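Local coordinates for RidA family protein (Psychrobacter sp. MES7-P7E, PDB 6L8P) that probably hydrolyses reactive enamine and imine intermediates of amino-acid metabolism to keto acids and ammonia, as other RidA proteins do, at residues Gly66-Ala71 with Asn109-Ala114; Glu76-Ile81 with Val137-Ile142; Gly87-Val92 with Ala114-Pro119; Ser98-Ser103 with Ala129-Gly134. The protein carries 1 engineered substitution. All coordinates share one frame; numbering follows the deposited sequence.

The four contacts join parts of the RidA fold, in which two helices lie on one face of a mixed sheet and three such chains make the trimer. Interactions 1 and 2 share helix 67-84: the first sets it against helix 105-115, the second against strand 137-144, with centres about 12 Å apart. Interaction 3 lies about 11 Å between centres from interaction 2 and joins it through Ile78 and Leu89. Interaction 4 borders interaction 2 through strands 92-99 and 137-144, but its centre is about 24 Å from that of interaction 3. Interactions 2 and 4 both reach the third subunit; in RidA relatives the active-site clefts lie at such subunit interfaces.

Interaction 1 of 4, residues Gly66-Ala71 with Asn109-Ala114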
# COMPACT_ATOMS: atom_id res chain seq x y z
N GLY A 66 17.70 8.37 -15.54
CA GLY A 66 17.61 9.28 -14.42
C GLY A 66 16.21 9.39 -13.82
O GLY A 66 15.20 9.06 -14.44
N PHE A 67 16.18 9.96 -12.60
CA PHE A 67 14.92 10.02 -11.85
C PHE A 67 13.85 10.83 -12.58
O PHE A 67 12.71 10.40 -12.67
CB PHE A 67 15.13 10.63 -10.46
CG PHE A 67 13.85 10.84 -9.75
CD1 PHE A 67 13.25 9.79 -9.07
CD2 PHE A 67 13.20 12.07 -9.81
CE1 PHE A 67 12.00 10.01 -8.45
CE2 PHE A 67 11.97 12.28 -9.22
CZ PHE A 67 11.37 11.24 -8.54
N LYS A 68 14.16 12.07 -13.01
CA LYS A 68 13.09 12.90 -13.57
C LYS A 68 12.43 12.23 -14.77
O LYS A 68 11.20 12.21 -14.90
CB LYS A 68 13.64 14.28 -13.96
CG LYS A 68 12.51 15.24 -14.33
CD LYS A 68 13.02 16.68 -14.29
CE LYS A 68 12.10 17.59 -15.06
NZ LYS A 68 12.89 18.71 -15.67
N ALA A 69 13.26 11.71 -15.68
CA ALA A 69 12.73 11.06 -16.87
C ALA A 69 11.93 9.82 -16.52
O ALA A 69 10.88 9.55 -17.11
CB ALA A 69 13.88 10.73 -17.82
N GLN A 70 12.41 9.04 -15.54
CA GLN A 70 11.63 7.88 -15.11
C GLN A 70 10.31 8.30 -14.48
O GLN A 70 9.28 7.68 -14.75
CB GLN A 70 12.41 7.03 -14.11
CG GLN A 70 13.46 6.17 -14.81
CD GLN A 70 14.23 5.27 -13.88
OE1 GLN A 70 13.69 4.75 -12.91
NE2 GLN A 70 15.52 5.09 -14.16
N ALA A 71 10.31 9.36 -13.65
CA ALA A 71 9.05 9.81 -13.03
C ALA A 71 8.04 10.32 -14.08
O ALA A 71 6.83 10.03 -14.00
CB ALA A 71 9.34 10.90 -12.00
N ASN A 109 7.83 16.05 -6.37
CA ASN A 109 6.70 16.94 -6.17
C ASN A 109 6.51 17.85 -7.39
O ASN A 109 5.36 18.09 -7.80
CB ASN A 109 6.90 17.73 -4.88
CG ASN A 109 6.71 16.86 -3.63
OD1 ASN A 109 5.84 15.97 -3.61
ND2 ASN A 109 7.50 17.11 -2.58
N GLU A 110 7.61 18.23 -8.05
CA GLU A 110 7.50 19.04 -9.27
C GLU A 110 6.83 18.28 -10.40
O GLU A 110 5.96 18.82 -11.11
CB GLU A 110 8.88 19.53 -9.69
CG GLU A 110 9.48 20.55 -8.76
CD GLU A 110 10.91 20.93 -9.15
OE1 GLU A 110 11.38 20.48 -10.22
OE2 GLU A 110 11.55 21.68 -8.37
N VAL A 111 7.20 17.00 -10.58
CA VAL A 111 6.59 16.22 -11.64
C VAL A 111 5.11 16.02 -11.36
O VAL A 111 4.29 16.07 -12.28
CB VAL A 111 7.34 14.87 -11.78
CG1 VAL A 111 6.62 13.92 -12.73
CG2 VAL A 111 8.79 15.14 -12.27
N PHE A 112 4.76 15.87 -10.07
CA PHE A 112 3.35 15.77 -9.70
C PHE A 112 2.58 17.02 -10.13
O PHE A 112 1.52 16.92 -10.78
CB PHE A 112 3.20 15.53 -8.19
CG PHE A 112 3.10 14.08 -7.81
CD1 PHE A 112 4.11 13.19 -8.13
CD2 PHE A 112 1.98 13.62 -7.13
CE1 PHE A 112 4.00 11.83 -7.77
CE2 PHE A 112 1.86 12.28 -6.77
CZ PHE A 112 2.88 11.37 -7.14
N VAL A 113 3.16 18.20 -9.83
CA VAL A 113 2.48 19.46 -10.16
C VAL A 113 2.32 19.57 -11.67
O VAL A 113 1.27 19.99 -12.17
CB VAL A 113 3.26 20.66 -9.59
CG1 VAL A 113 2.76 21.98 -10.24
CG2 VAL A 113 3.14 20.73 -8.07
N ALA A 114 3.34 19.13 -12.41
CA ALA A 114 3.29 19.26 -13.87
C ALA A 114 2.23 18.35 -14.48
O ALA A 114 1.69 18.66 -15.55
CB ALA A 114 4.66 18.95 -14.46
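Chi1 of Val111 (171°) sets CG1 anti to the backbone N, towards Ala71, and CG2 beside that N, towards Lys68. Here helices 67-84 and 105-115, the pair that lines one face of the sheet in the RidA fold, come side by side. CG1 of Val111 lies 4.1 Å from CB of Ala71, close also to that residue's carbonyl group. The small side chain of Ala71 points at the other helix and lets the valine come near the backbone; the nearest pair of CA atoms, those of Ala71 and Val111, are 7.0 Å apart. Both residues are buried, as suits two apolar groups with no polar atom to satisfy. Nearby, Phe67 reaches Val107 and Leu108, and Phe112 meets Phe75 and Phe95. Lys68 belongs to the exposed margin: its chain is extended, its aliphatic part flanks the valine, and its ammonium can stay in solvent. NZ of Lys68 remains 5.9 Å from OE1 of Glu110, too far for a salt bridge, though the opposite charges may attract weakly. The other valine branch, CG2 of Val111, lies 4.3 Å from CG of Lys68.

Interaction 2 of 4, residues Glu76-Ile81 with Val137-Ile142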
# COMPACT_ATOMS: atom_id res chain seq x y z
N GLU A 76 3.25 8.95 -17.66
CA GLU A 76 2.68 8.60 -18.97
C GLU A 76 2.09 7.19 -18.96
O GLU A 76 1.01 6.93 -19.53
CB GLU A 76 3.76 8.71 -20.05
CG GLU A 76 4.24 10.16 -20.26
CD GLU A 76 3.06 11.11 -20.56
OE1 GLU A 76 2.21 10.74 -21.40
OE2 GLU A 76 2.98 12.21 -19.97
N ASN A 77 2.79 6.25 -18.29
CA ASN A 77 2.32 4.88 -18.18
C ASN A 77 1.01 4.78 -17.39
O ASN A 77 0.05 4.10 -17.80
CB ASN A 77 3.42 4.02 -17.55
CG ASN A 77 4.67 3.91 -18.45
OD1 ASN A 77 4.59 4.23 -19.63
ND2 ASN A 77 5.81 3.48 -17.87
N ILE A 78 0.93 5.50 -16.27
CA ILE A 78 -0.30 5.51 -15.49
C ILE A 78 -1.43 6.13 -16.29
O ILE A 78 -2.54 5.59 -16.31
CB ILE A 78 -0.08 6.24 -14.16
CG1 ILE A 78 0.88 5.43 -13.28
CG2 ILE A 78 -1.42 6.43 -13.42
CD1 ILE A 78 1.29 6.18 -11.99
N LYS A 79 -1.16 7.26 -16.95
CA LYS A 79 -2.19 7.93 -17.76
C LYS A 79 -2.75 6.99 -18.82
O LYS A 79 -3.98 6.91 -19.01
CB LYS A 79 -1.59 9.19 -18.38
CG LYS A 79 -2.59 10.07 -19.11
CD LYS A 79 -1.96 11.47 -19.21
CE LYS A 79 -2.15 12.07 -20.57
NZ LYS A 79 -3.47 11.65 -21.09
N ALA A 80 -1.87 6.23 -19.49
CA ALA A 80 -2.35 5.30 -20.51
C ALA A 80 -3.32 4.28 -19.91
O ALA A 80 -4.34 3.93 -20.54
CB ALA A 80 -1.17 4.60 -21.19
N ILE A 81 -2.99 3.76 -18.71
CA ILE A 81 -3.87 2.77 -18.10
C ILE A 81 -5.17 3.41 -17.63
O ILE A 81 -6.24 2.80 -17.74
CB ILE A 81 -3.12 2.07 -16.96
CG1 ILE A 81 -1.95 1.32 -17.56
CG2 ILE A 81 -4.07 1.11 -16.25
CD1 ILE A 81 -0.91 0.84 -16.54
N VAL A 137 11.99 4.78 -9.17
CA VAL A 137 10.67 5.26 -8.72
C VAL A 137 9.61 4.27 -9.22
O VAL A 137 9.62 3.85 -10.38
CB VAL A 137 10.39 6.71 -9.21
CG1 VAL A 137 10.53 6.85 -10.73
CG2 VAL A 137 8.97 7.12 -8.77
N GLU A 138 8.68 3.90 -8.32
CA GLU A 138 7.52 3.09 -8.66
C GLU A 138 6.30 3.78 -8.07
O GLU A 138 6.37 4.24 -6.93
CB GLU A 138 7.64 1.65 -8.06
CG GLU A 138 6.45 0.79 -8.34
CD GLU A 138 6.66 -0.65 -7.85
OE1 GLU A 138 7.82 -1.05 -7.56
OE2 GLU A 138 5.67 -1.41 -7.74
N ILE A 139 5.21 3.91 -8.83
CA ILE A 139 4.01 4.55 -8.31
C ILE A 139 2.83 3.65 -8.58
O ILE A 139 2.64 3.20 -9.72
CB ILE A 139 3.79 5.94 -8.94
CG1 ILE A 139 5.01 6.84 -8.66
CG2 ILE A 139 2.46 6.54 -8.41
CD1 ILE A 139 4.85 8.31 -9.17
N GLU A 140 2.04 3.37 -7.53
CA GLU A 140 0.78 2.62 -7.60
C GLU A 140 -0.37 3.61 -7.51
O GLU A 140 -0.21 4.67 -6.88
CB GLU A 140 0.64 1.69 -6.43
CG GLU A 140 1.76 0.73 -6.23
CD GLU A 140 1.82 0.34 -4.76
OE1 GLU A 140 0.80 -0.21 -4.23
OE2 GLU A 140 2.86 0.59 -4.10
N SER A 141 -1.53 3.25 -8.07
CA SER A 141 -2.62 4.22 -8.11
C SER A 141 -3.95 3.54 -7.84
O SER A 141 -4.15 2.38 -8.21
CB SER A 141 -2.76 4.87 -9.49
OG SER A 141 -1.50 5.22 -10.00
N ILE A 142 -4.87 4.27 -7.21
CA ILE A 142 -6.26 3.84 -7.09
C ILE A 142 -7.09 4.98 -7.66
O ILE A 142 -6.86 6.14 -7.30
CB ILE A 142 -6.68 3.56 -5.63
CG1 ILE A 142 -5.81 2.40 -5.09
CG2 ILE A 142 -8.19 3.20 -5.57
CD1 ILE A 142 -6.05 2.08 -3.56
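Ile78 reaches down from helix 67-84 onto Ile139 and Ser141 of strand 137-144, a helix-on-sheet contact close to the centre of the chain. Its CB starts on the helix side facing the strand and carries two branches. The short one, CG2, is anti to the backbone N and comes to 3.6 Å from OG of Ser141; it also packs on Leu89 in the loop that follows the helix. The longer branch leaves through CG1, which is itself 4.1 Å from OG of Ser141. With chi2 at 173° this branch is extended, and the end methyl CD1 reaches both strand residues. There CD1 of Ile78 lies 3.6 Å from OG of Ser141 and 3.8 Å from CG2 of Ile139, the two isoleucine side chains crossing at about a right angle.

Ile139 and Ser141 alternate with Glu138 and Glu140 along the strand. The first pair faces the helix, together with Phe95 of the neighbouring strand; the glutamates face the trimer interface, where Glu140 forms a salt bridge with Lys94 of the third subunit. Serine is small enough to admit the branched isoleucine directly over the strand, and the beta-branched Ile139 presents its CB and CG2 to the end methyl. Since the helix segment supplies only methyl and methylene groups here, and the hydroxyl of Ser141 meets only carbon from it, the contact is held by fit of shape and by burial of apolar surface.

Interaction 3 of 4, residues Gly87-Val92 with Ala114-Pro119; sequences GSLNDV and ANLSEP
OD1 of Asn90 is gripped by water; chi1 of Asn90 (-70°) puts CG beside the backbone N, which carries OD1 towards Ser117. Water 1 gives it a hydrogen bond of 2.9 Å from the water oxygen to OD1 and in turn accepts from Ser117 N at 3.0 Å, a one-water bridge. The oxygen of water 4 lies 2.8 Å from O of Glu118, to which it donates. It also gives a weak bond to OD1 of Asn90. Water 3, very close to OD1 of Asn90 and OG of Ser117, is doubtful. OG of Ser117 itself comes to 2.9 Å from OD1 of Asn90, at an angle too poor for a hydrogen bond. An amide and a hydroxyl suit this exposed margin, where water does the joining. Further in, the contact turns apolar: CB of Leu89 lies 4.0 Å from CD2 of Leu116, and CD1 of Leu89 is 3.7 Å from O of Asn115. Asp91 steadies the first loop, its OD2 accepting from N of Ser88 at 2.9 Å. The two loops thus meet at one end of a beta-alpha-beta crossover, where the 3-10 turn entering strand 92-99 packs against the exit of helix 105-115, which leads on to the parallel strand 122-127.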
# COMPACT_ATOMS: atom_id res chain seq x y z
N GLY A 87 -11.05 6.32 -17.68
CA GLY A 87 -10.87 7.50 -16.86
C GLY A 87 -9.69 8.35 -17.26
O GLY A 87 -9.26 8.34 -18.43
N SER A 88 -9.15 9.10 -16.30
CA SER A 88 -8.00 9.97 -16.51
C SER A 88 -7.28 10.13 -15.17
O SER A 88 -7.75 9.62 -14.14
CB SER A 88 -8.41 11.34 -17.03
OG SER A 88 -9.02 12.08 -15.99
N LEU A 89 -6.13 10.83 -15.19
CA LEU A 89 -5.42 11.10 -13.94
C LEU A 89 -6.28 11.90 -12.97
O LEU A 89 -6.06 11.84 -11.75
CB LEU A 89 -4.11 11.86 -14.19
CG LEU A 89 -2.99 11.10 -14.90
CD1 LEU A 89 -1.87 12.05 -15.30
CD2 LEU A 89 -2.44 9.99 -14.02
N ASN A 90 -7.24 12.68 -13.47
CA ASN A 90 -8.13 13.40 -12.56
C ASN A 90 -8.95 12.48 -11.68
O ASN A 90 -9.54 12.93 -10.69
CB ASN A 90 -9.12 14.30 -13.33
CG ASN A 90 -8.44 15.48 -13.97
OD1 ASN A 90 -7.96 16.39 -13.29
ND2 ASN A 90 -8.36 15.46 -15.30
N ASP A 91 -9.04 11.19 -12.03
CA ASP A 91 -9.81 10.25 -11.24
C ASP A 91 -8.98 9.56 -10.16
O ASP A 91 -9.56 8.83 -9.35
CB ASP A 91 -10.42 9.17 -12.13
CG ASP A 91 -11.38 9.75 -13.16
OD1 ASP A 91 -12.25 10.53 -12.74
OD2 ASP A 91 -11.23 9.49 -14.38
N VAL A 92 -7.67 9.79 -10.12
CA VAL A 92 -6.87 9.16 -9.07
C VAL A 92 -7.30 9.72 -7.71
O VAL A 92 -7.37 10.94 -7.53
CB VAL A 92 -5.37 9.39 -9.31
CG1 VAL A 92 -4.54 8.74 -8.16
CG2 VAL A 92 -4.97 8.75 -10.69
N ALA A 114 3.34 19.13 -12.41
CA ALA A 114 3.29 19.26 -13.87
C ALA A 114 2.23 18.35 -14.48
O ALA A 114 1.69 18.66 -15.55
CB ALA A 114 4.66 18.95 -14.46
N ASN A 115 1.90 17.25 -13.81
CA ASN A 115 1.03 16.26 -14.42
C ASN A 115 -0.38 16.24 -13.86
O ASN A 115 -1.22 15.53 -14.41
CB ASN A 115 1.67 14.86 -14.26
CG ASN A 115 2.77 14.60 -15.27
OD1 ASN A 115 2.48 14.18 -16.38
ND2 ASN A 115 4.01 14.84 -14.90
N LEU A 116 -0.65 16.97 -12.77
CA LEU A 116 -1.91 16.84 -12.06
C LEU A 116 -2.50 18.22 -11.86
O LEU A 116 -1.77 19.20 -11.77
CB LEU A 116 -1.73 16.20 -10.65
CG LEU A 116 -1.14 14.78 -10.65
CD1 LEU A 116 -0.71 14.44 -9.22
CD2 LEU A 116 -2.14 13.76 -11.21
N SER A 117 -3.83 18.26 -11.77
CA SER A 117 -4.53 19.47 -11.35
C SER A 117 -5.22 19.21 -10.02
O SER A 117 -5.63 18.09 -9.71
CB SER A 117 -5.55 19.90 -12.39
OG SER A 117 -6.46 18.84 -12.68
N GLU A 118 -5.34 20.28 -9.24
CA GLU A 118 -6.07 20.21 -7.99
C GLU A 118 -7.53 19.81 -8.21
O GLU A 118 -8.12 20.07 -9.27
CB GLU A 118 -6.02 21.55 -7.27
CG GLU A 118 -4.64 21.93 -6.85
CD GLU A 118 -4.55 23.34 -6.33
OE1 GLU A 118 -4.58 24.28 -7.16
OE2 GLU A 118 -4.43 23.51 -5.10
N PRO A 119 -8.16 19.16 -7.22
CA PRO A 119 -7.49 18.75 -5.97
C PRO A 119 -6.55 17.54 -6.17
O PRO A 119 -6.89 16.66 -6.96
CB PRO A 119 -8.67 18.38 -5.07
CG PRO A 119 -9.69 17.83 -6.05
CD PRO A 119 -9.54 18.68 -7.31
O HOH W 1 -5.35 15.67 -12.22
O HOH W 2 -8.21 15.74 -9.47
O HOH W 3 -8.91 18.73 -13.54
O HOH W 4 -9.48 18.46 -11.14

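Interaction 4 of 4, residues Ser98-Ser103 with Ala129-Gly134; sequences SLTDLS and AALPKG
Leu131 and Thr100 cross obliquely, the isobutyl group of the leucine lying against the methyl of the threonine. Thr100 turns that methyl to the contact because chi1 of 50° sets OG1 between the backbone N and the carbonyl carbon and leaves CG2 beside the N. CG2 of Thr100 lies 3.9 Å from CA of Ala130 and 4.0 Å from CG of Leu131, so it fits where the backbone of the second loop passes into the leucine side chain. Ala130 points its own methyl away and offers only backbone, which makes room for the threonine. The two methyls of Leu131 meet different parts of Ser98: CD1 of Leu131 lies 3.7 Å from O of Ser98, and CD2 lies 4.0 Å from CB of Ser98. A small serine lets the leucine lie close to the strand, and Val126 of the third subunit packs on both.

Each segment is shaped by a turn beside the contact. Leu131 to Gly134 forms a type II beta turn, with Pro132 at its second position and N of Gly134 bonded to O of Leu131. In the other segment OD1 of Asp101 accepts from N of Ser103 at 2.9 Å, the donor standing above the carboxylate plane, which closes an Asx turn. The contact thus joins the end of strand 92-99 to the loop between strands 122-127 and 137-144, beside a subunit interface of the RidA trimer.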
# COMPACT_ATOMS: atom_id res chain seq x y z
N SER A 98 7.10 4.83 -4.23
CA SER A 98 8.31 4.22 -3.69
C SER A 98 9.50 4.80 -4.43
O SER A 98 9.57 4.72 -5.66
CB SER A 98 8.26 2.70 -3.85
OG SER A 98 7.06 2.15 -3.30
N LEU A 99 10.43 5.40 -3.69
CA LEU A 99 11.65 5.99 -4.24
C LEU A 99 12.85 5.20 -3.74
O LEU A 99 12.84 4.70 -2.62
CB LEU A 99 11.85 7.44 -3.77
CG LEU A 99 10.70 8.37 -4.12
CD1 LEU A 99 11.01 9.73 -3.52
CD2 LEU A 99 10.66 8.48 -5.60
N THR A 100 13.94 5.15 -4.55
CA THR A 100 15.17 4.62 -3.96
C THR A 100 16.04 5.71 -3.33
O THR A 100 17.02 5.38 -2.63
CB THR A 100 15.97 3.81 -5.01
OG1 THR A 100 16.11 4.60 -6.20
CG2 THR A 100 15.26 2.51 -5.38
N ASP A 101 15.70 6.98 -3.53
CA ASP A 101 16.48 8.07 -2.92
C ASP A 101 15.57 9.25 -2.62
O ASP A 101 15.08 9.88 -3.55
CB ASP A 101 17.59 8.51 -3.88
CG ASP A 101 18.58 9.46 -3.23
OD1 ASP A 101 18.32 9.95 -2.09
OD2 ASP A 101 19.65 9.70 -3.85
N LEU A 102 15.32 9.53 -1.34
CA LEU A 102 14.44 10.66 -1.02
C LEU A 102 15.06 12.00 -1.37
O LEU A 102 14.34 13.01 -1.32
CB LEU A 102 14.04 10.61 0.47
CG LEU A 102 12.73 9.85 0.69
CD1 LEU A 102 12.59 9.48 2.18
CD2 LEU A 102 11.50 10.63 0.22
N SER A 103 16.34 12.05 -1.75
CA SER A 103 16.87 13.25 -2.38
C SER A 103 16.07 13.65 -3.61
O SER A 103 16.12 14.81 -4.01
CB SER A 103 18.34 13.06 -2.78
OG SER A 103 19.11 12.78 -1.62
N ALA A 129 14.47 -0.01 -0.32
CA ALA A 129 15.84 -0.42 -0.54
C ALA A 129 16.17 -0.56 -2.02
O ALA A 129 17.29 -0.26 -2.46
CB ALA A 129 16.11 -1.74 0.20
N ALA A 130 15.22 -1.03 -2.82
CA ALA A 130 15.46 -1.25 -4.25
C ALA A 130 14.11 -1.50 -4.91
O ALA A 130 13.11 -1.80 -4.24
CB ALA A 130 16.39 -2.45 -4.50
N LEU A 131 14.11 -1.40 -6.24
CA LEU A 131 12.92 -1.60 -7.05
C LEU A 131 13.20 -2.56 -8.19
O LEU A 131 14.36 -2.73 -8.59
CB LEU A 131 12.41 -0.27 -7.64
CG LEU A 131 11.86 0.68 -6.59
CD1 LEU A 131 11.66 2.11 -7.20
CD2 LEU A 131 10.54 0.15 -5.96
N PRO A 132 12.17 -3.21 -8.73
CA PRO A 132 12.42 -4.17 -9.80
C PRO A 132 13.17 -3.55 -10.97
O PRO A 132 12.97 -2.39 -11.34
CB PRO A 132 11.01 -4.63 -10.20
CG PRO A 132 10.19 -4.45 -8.93
CD PRO A 132 10.75 -3.17 -8.33
N LYS A 133 14.10 -4.34 -11.50
CA LYS A 133 14.88 -4.00 -12.68
C LYS A 133 15.76 -2.78 -12.46
O LYS A 133 16.30 -2.23 -13.44
CB LYS A 133 13.96 -3.81 -13.89
CG LYS A 133 12.93 -4.94 -14.06
CD LYS A 133 13.64 -6.30 -14.20
CE LYS A 133 12.60 -7.46 -14.20
NZ LYS A 133 13.30 -8.79 -14.13
N GLY A 134 15.95 -2.36 -11.21
CA GLY A 134 16.82 -1.24 -10.92
C GLY A 134 16.18 0.11 -11.13
O GLY A 134 16.90 1.12 -11.19